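Local structure of LEOA (Escherichia coli, 4AUR) at residues A[319-324]-A[523-528]; A[334-339]-A[513-518]. The protein is a bacterial dynamin-like GTPase from enterotoxigenic E. coli, which probably couples GTP binding and hydrolysis in its globular domain to the work of a long helical stalk. All coordinates share one frame; numbering follows the deposited sequence.

Both interactions lie in the dynamin-like helical domain and share one partner, the long helix 275-343, which meets helix 521-528 in interaction 1 and helix 489-518 in interaction 2. These two helices follow each other in the chain, and the contact centres lie about 16 Å apart; Met-524 CB packs on Val-517 O at 3.6 Å. Interaction 1 is partly buried and wholly apolar in its closest contacts, with a selenomethionine and a phenylalanine round one valine and a lysine at the margin. Interaction 2 is a smaller surface contact, where the nearest CA atoms lie farther apart and a tyrosine-glutamate hydrogen bond bridges the helices. Along the chain it is nested within the loop closed by interaction 1.

Interaction 1: A[319-324]-A[523-528]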
loop_
_atom_site.group_PDB
_atom_site.type_symbol
_atom_site.label_atom_id
_atom_site.label_comp_id
_atom_site.label_asym_id
_atom_site.label_seq_id
_atom_site.Cartn_x
_atom_site.Cartn_y
_atom_site.Cartn_z
ATOM N N ILE A 319 -20.334 24.505 -20.379
ATOM C CA ILE A 319 -20.401 24.457 -21.843
ATOM C C ILE A 319 -21.782 24.014 -22.307
ATOM O O ILE A 319 -22.286 24.487 -23.309
ATOM C CB ILE A 319 -19.353 23.489 -22.388
ATOM C CG1 ILE A 319 -18.020 24.191 -22.476
ATOM C CG2 ILE A 319 -19.732 22.931 -23.762
ATOM C CD1 ILE A 319 -16.869 23.239 -22.715
ATOM N N GLU A 320 -22.390 23.096 -21.570
ATOM C CA GLU A 320 -23.686 22.604 -21.935
ATOM C C GLU A 320 -24.785 23.652 -21.722
ATOM O O GLU A 320 -25.605 23.884 -22.598
ATOM C CB GLU A 320 -24.011 21.333 -21.171
ATOM C CG GLU A 320 -25.085 20.549 -21.879
ATOM C CD GLU A 320 -25.412 19.246 -21.204
ATOM O OE1 GLU A 320 -24.539 18.737 -20.446
ATOM O OE2 GLU A 320 -26.544 18.747 -21.459
ATOM N N VAL A 321 -24.797 24.286 -20.567
ATOM C CA VAL A 321 -25.750 25.324 -20.300
ATOM C C VAL A 321 -25.635 26.445 -21.313
ATOM O O VAL A 321 -26.649 26.941 -21.791
ATOM C CB VAL A 321 -25.556 25.857 -18.887
ATOM C CG1 VAL A 321 -26.255 27.210 -18.677
ATOM C CG2 VAL A 321 -26.055 24.802 -17.905
ATOM N N LYS A 322 -24.423 26.847 -21.654
ATOM C CA LYS A 322 -24.268 27.856 -22.665
ATOM C C LYS A 322 -24.948 27.428 -23.963
ATOM O O LYS A 322 -25.592 28.234 -24.618
ATOM C CB LYS A 322 -22.795 28.146 -22.903
ATOM C CG LYS A 322 -22.193 29.092 -21.875
ATOM C CD LYS A 322 -20.701 28.886 -21.711
ATOM C CE LYS A 322 -20.077 30.121 -21.086
ATOM N NZ LYS A 322 -18.808 29.857 -20.349
ATOM N N ARG A 323 -24.835 26.154 -24.311
ATOM C CA ARG A 323 -25.410 25.655 -25.538
ATOM C C ARG A 323 -26.930 25.693 -25.495
ATOM O O ARG A 323 -27.584 26.021 -26.488
ATOM C CB ARG A 323 -24.925 24.242 -25.855
ATOM C CG ARG A 323 -24.676 24.046 -27.349
ATOM C CD ARG A 323 -24.480 22.594 -27.783
ATOM N NE ARG A 323 -23.629 21.833 -26.868
ATOM C CZ ARG A 323 -24.078 20.937 -25.982
ATOM N NH1 ARG A 323 -25.390 20.671 -25.884
ATOM N NH2 ARG A 323 -23.215 20.297 -25.186
ATOM N N LEU A 324 -27.495 25.384 -24.336
ATOM C CA LEU A 324 -28.941 25.493 -24.142
ATOM C C LEU A 324 -29.430 26.937 -24.152
ATOM O O LEU A 324 -30.494 27.218 -24.662
ATOM C CB LEU A 324 -29.345 24.852 -22.828
ATOM C CG LEU A 324 -29.042 23.374 -22.738
ATOM C CD1 LEU A 324 -29.277 22.873 -21.332
ATOM C CD2 LEU A 324 -29.859 22.589 -23.748
ATOM N N LYS A 523 -25.111 36.687 -15.685
ATOM C CA LYS A 523 -26.526 36.818 -15.334
ATOM C C LYS A 523 -27.187 35.524 -15.666
ATOM O O LYS A 523 -27.976 34.989 -14.905
ATOM C CB LYS A 523 -27.181 37.925 -16.140
ATOM C CG LYS A 523 -26.609 39.314 -15.897
ATOM C CD LYS A 523 -27.131 40.322 -16.916
ATOM C CE LYS A 523 -26.534 41.706 -16.670
ATOM N NZ LYS A 523 -26.809 42.155 -15.273
HETATM N N MSE A 524 -26.831 35.006 -16.823
HETATM C CA MSE A 524 -27.455 33.808 -17.315
HETATM C C MSE A 524 -27.261 32.780 -16.254
HETATM O O MSE A 524 -28.206 32.280 -15.665
HETATM C CB MSE A 524 -26.880 33.426 -18.673
HETATM C CG MSE A 524 -27.773 32.362 -19.287
HETATM SE SE MSE A 524 -26.990 30.582 -18.954
HETATM C CE MSE A 524 -27.930 30.031 -17.357
ATOM N N PHE A 525 -26.013 32.503 -15.942
ATOM C CA PHE A 525 -25.723 31.564 -14.862
ATOM C C PHE A 525 -26.393 31.895 -13.548
ATOM O O PHE A 525 -26.907 30.990 -12.918
ATOM C CB PHE A 525 -24.231 31.364 -14.706
ATOM C CG PHE A 525 -23.688 30.404 -15.688
ATOM C CD1 PHE A 525 -24.027 29.073 -15.593
ATOM C CD2 PHE A 525 -22.885 30.822 -16.719
ATOM C CE1 PHE A 525 -23.544 28.164 -16.505
ATOM C CE2 PHE A 525 -22.401 29.925 -17.629
ATOM C CZ PHE A 525 -22.730 28.593 -17.528
ATOM N N ALA A 526 -26.435 33.162 -13.158
ATOM C CA ALA A 526 -26.974 33.514 -11.830
ATOM C C ALA A 526 -28.470 33.263 -11.685
ATOM O O ALA A 526 -28.966 33.159 -10.578
ATOM C CB ALA A 526 -26.678 34.970 -11.494
ATOM N N PHE A 527 -29.172 33.187 -12.808
ATOM C CA PHE A 527 -30.613 33.059 -12.843
ATOM C C PHE A 527 -31.069 31.620 -13.081
ATOM O O PHE A 527 -32.020 31.150 -12.442
ATOM C CB PHE A 527 -31.159 33.965 -13.947
ATOM C CG PHE A 527 -32.608 34.300 -13.797
ATOM C CD1 PHE A 527 -33.006 35.377 -13.011
ATOM C CD2 PHE A 527 -33.588 33.541 -14.451
ATOM C CE1 PHE A 527 -34.351 35.686 -12.861
ATOM C CE2 PHE A 527 -34.939 33.849 -14.310
ATOM C CZ PHE A 527 -35.319 34.923 -13.513
ATOM N N PHE A 528 -30.396 30.925 -13.995
ATOM C CA PHE A 528 -30.790 29.578 -14.389
ATOM C C PHE A 528 -29.953 28.449 -13.805
ATOM O O PHE A 528 -30.319 27.285 -13.957
ATOM C CB PHE A 528 -30.745 29.459 -15.901
ATOM C CG PHE A 528 -31.609 30.466 -16.620
ATOM C CD1 PHE A 528 -32.944 30.188 -16.870
ATOM C CD2 PHE A 528 -31.094 31.679 -17.037
ATOM C CE1 PHE A 528 -33.751 31.098 -17.515
ATOM C CE2 PHE A 528 -31.892 32.595 -17.689
ATOM C CZ PHE A 528 -33.229 32.305 -17.926
#
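The ring of Phe-525 meets Lys-322 at one edge, near the ring plane, where Lys-322 CE lies 4.2 Å from Phe-525 CE2. Phe-525 CE1 receives Val-321 CG1 at 3.6 Å, approaching obliquely. Within 523-528, Phe-527 CD2 sits above the centre of one face of the Phe-528 ring. Val-321 carries the apolar centre: its CG1, set anti to the backbone N (chi1 164°), also reaches Met-524 SE at 3.5 Å. Met-524 is a selenomethionine, standing in for methionine, whose chain bends at chi2 and chi3, and its CE touches the same valine methyl. Methionine's flexible, unbranched chain suits this place because it can fold against a compact, branched one. Lys-322 suits the margin: its extended chain crosses the Phe-525 side chain at about a right angle and brings the CE methylene to the ring edge, while Lys-322 stays exposed. The helix axes run nearly perpendicular, at 95°, and come no closer than 11.2 Å, a separation spanned by these side chains. Around the contact, Val-321 also rests on Val-388 of helix 368-408, and Met-524 on Leu-518 of helix 489-518. The short helix 521-528 thus lies across the long helix 275-343, beside two further helices of the stalk.

Interaction 2: A[334-339]-A[513-518]; sequences LMEKQL and DIYDVL
Tyr-515 OH donates a hydrogen bond to Glu-336 OE1 across 3.0 Å, the sole link of this kind between 334-339 and 513-518. The hydroxyl meets the carboxylate oxygen on its anti side and 30° out of the carboxylate plane. Glu-336 OE1 also lies near the edge of the tyrosine ring, 3.3 Å from Tyr-515 CE2, while the carboxylate and ring planes are turned 48° apart. Glu-336 CG stands anti to the backbone N (chi1 -165°), and the extended chain beyond it carries the carboxylate out to the hydroxyl. Glutamate and tyrosine suit the span because each places a polar group at the end of a long side chain: the nearest CA atoms, those of Glu-336 and Tyr-515, are 11.6 Å apart. The phenol adds an apolar ring to its polar end, and both residues are only partly exposed.

Other contacts help to place the pair. The Tyr-515 ring meets Phe-329 of helix 275-343 edge-to-face; on the same helix, Leu-332 O is a second, weak acceptor that can only compete for the single hydroxyl proton. Glu-336 packs on Lys-508 and Phe-511 of helix 489-518. This polar bridge joins two helices of the elongated helical bundle characteristic of dynamin-family stalks, at its surface and far from the globular P-loop domain.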
loop_
_atom_site.group_PDB
_atom_site.type_symbol
_atom_site.label_atom_id
_atom_site.label_comp_id
_atom_site.label_asym_id
_atom_site.label_seq_id
_atom_site.Cartn_x
_atom_site.Cartn_y
_atom_site.Cartn_z
ATOM N N LEU A 334 -36.916 33.415 -33.237
ATOM C CA LEU A 334 -37.898 33.032 -34.242
ATOM C C LEU A 334 -39.312 33.440 -33.839
ATOM O O LEU A 334 -40.073 33.978 -34.631
ATOM C CB LEU A 334 -37.875 31.528 -34.483
ATOM C CG LEU A 334 -36.787 31.087 -35.446
ATOM C CD1 LEU A 334 -36.524 29.594 -35.290
ATOM C CD2 LEU A 334 -37.167 31.436 -36.885
HETATM N N MSE A 335 -39.665 33.183 -32.598
HETATM C CA MSE A 335 -41.001 33.439 -32.148
HETATM C C MSE A 335 -41.332 34.861 -32.377
HETATM O O MSE A 335 -42.390 35.159 -32.861
HETATM C CB MSE A 335 -41.084 33.097 -30.686
HETATM C CG MSE A 335 -42.506 32.716 -30.321
HETATM SE SE MSE A 335 -42.474 32.448 -28.391
HETATM C CE MSE A 335 -41.574 30.690 -28.425
ATOM N N GLU A 336 -40.391 35.746 -32.065
ATOM C CA GLU A 336 -40.569 37.192 -32.206
ATOM C C GLU A 336 -40.529 37.626 -33.654
ATOM O O GLU A 336 -41.281 38.491 -34.032
ATOM C CB GLU A 336 -39.502 37.943 -31.405
ATOM C CG GLU A 336 -39.774 39.428 -31.178
ATOM C CD GLU A 336 -38.602 40.177 -30.540
ATOM O OE1 GLU A 336 -37.492 39.614 -30.425
ATOM O OE2 GLU A 336 -38.784 41.344 -30.135
ATOM N N LYS A 337 -39.653 37.049 -34.464
ATOM C CA LYS A 337 -39.612 37.394 -35.884
ATOM C C LYS A 337 -40.939 36.985 -36.547
ATOM O O LYS A 337 -41.477 37.715 -37.402
ATOM C CB LYS A 337 -38.417 36.728 -36.588
ATOM C CG LYS A 337 -38.545 36.639 -38.111
ATOM C CD LYS A 337 -37.493 35.737 -38.777
ATOM C CE LYS A 337 -37.927 35.293 -40.184
ATOM N NZ LYS A 337 -36.858 34.567 -40.944
ATOM N N GLN A 338 -41.445 35.819 -36.130
ATOM C CA GLN A 338 -42.644 35.242 -36.692
ATOM C C GLN A 338 -43.838 36.144 -36.418
ATOM O O GLN A 338 -44.508 36.573 -37.355
ATOM C CB GLN A 338 -42.864 33.831 -36.143
ATOM C CG GLN A 338 -44.264 33.249 -36.356
ATOM C CD GLN A 338 -44.684 33.174 -37.822
ATOM O OE1 GLN A 338 -45.772 33.638 -38.190
ATOM N NE2 GLN A 338 -43.824 32.591 -38.666
ATOM N N LEU A 339 -44.094 36.431 -35.146
ATOM C CA LEU A 339 -45.135 37.383 -34.739
ATOM C C LEU A 339 -45.015 38.746 -35.435
ATOM O O LEU A 339 -46.023 39.352 -35.829
ATOM C CB LEU A 339 -45.123 37.592 -33.223
ATOM C CG LEU A 339 -45.687 36.491 -32.323
ATOM C CD1 LEU A 339 -45.381 36.796 -30.881
ATOM C CD2 LEU A 339 -47.180 36.328 -32.482
ATOM N N ASP A 513 -36.433 41.817 -22.274
ATOM C CA ASP A 513 -36.000 41.609 -20.913
ATOM C C ASP A 513 -35.111 40.371 -20.846
ATOM O O ASP A 513 -33.947 40.434 -20.440
ATOM C CB ASP A 513 -37.216 41.471 -19.999
ATOM C CG ASP A 513 -38.180 42.670 -20.105
ATOM O OD1 ASP A 513 -37.871 43.649 -20.837
ATOM O OD2 ASP A 513 -39.251 42.630 -19.452
ATOM N N ILE A 514 -35.658 39.256 -21.297
ATOM C CA ILE A 514 -34.972 37.986 -21.236
ATOM C C ILE A 514 -33.761 37.886 -22.154
ATOM O O ILE A 514 -32.874 37.104 -21.900
ATOM C CB ILE A 514 -35.929 36.851 -21.567
ATOM C CG1 ILE A 514 -35.276 35.524 -21.298
ATOM C CG2 ILE A 514 -36.304 36.870 -23.027
ATOM C CD1 ILE A 514 -36.280 34.415 -21.429
ATOM N N TYR A 515 -33.715 38.637 -23.238
ATOM C CA TYR A 515 -32.513 38.618 -24.046
ATOM C C TYR A 515 -31.357 39.263 -23.272
ATOM O O TYR A 515 -30.217 38.846 -23.434
ATOM C CB TYR A 515 -32.702 39.349 -25.366
ATOM C CG TYR A 515 -33.650 38.739 -26.395
ATOM C CD1 TYR A 515 -33.973 37.381 -26.411
ATOM C CD2 TYR A 515 -34.208 39.547 -27.392
ATOM C CE1 TYR A 515 -34.823 36.865 -27.373
ATOM C CE2 TYR A 515 -35.045 39.029 -28.357
ATOM C CZ TYR A 515 -35.347 37.689 -28.347
ATOM O OH TYR A 515 -36.188 37.205 -29.330
ATOM N N ASP A 516 -31.651 40.268 -22.447
ATOM C CA ASP A 516 -30.631 40.959 -21.646
ATOM C C ASP A 516 -29.991 40.015 -20.632
ATOM O O ASP A 516 -28.843 40.200 -20.239
ATOM C CB ASP A 516 -31.226 42.154 -20.873
ATOM C CG ASP A 516 -31.715 43.288 -21.787
ATOM O OD1 ASP A 516 -31.050 43.578 -22.804
ATOM O OD2 ASP A 516 -32.768 43.898 -21.486
ATOM N N VAL A 517 -30.754 39.015 -20.198
ATOM C CA VAL A 517 -30.291 38.044 -19.226
ATOM C C VAL A 517 -29.421 36.995 -19.887
ATOM O O VAL A 517 -28.415 36.578 -19.330
ATOM C CB VAL A 517 -31.474 37.368 -18.553
ATOM C CG1 VAL A 517 -31.011 36.333 -17.549
ATOM C CG2 VAL A 517 -32.323 38.430 -17.875
ATOM N N LEU A 518 -29.815 36.579 -21.081
ATOM C CA LEU A 518 -29.111 35.555 -21.824
ATOM C C LEU A 518 -27.899 36.121 -22.506
ATOM O O LEU A 518 -27.049 35.374 -22.952
ATOM C CB LEU A 518 -30.016 34.936 -22.885
ATOM C CG LEU A 518 -31.254 34.162 -22.447
ATOM C CD1 LEU A 518 -31.963 33.612 -23.673
ATOM C CD2 LEU A 518 -30.940 33.032 -21.484
#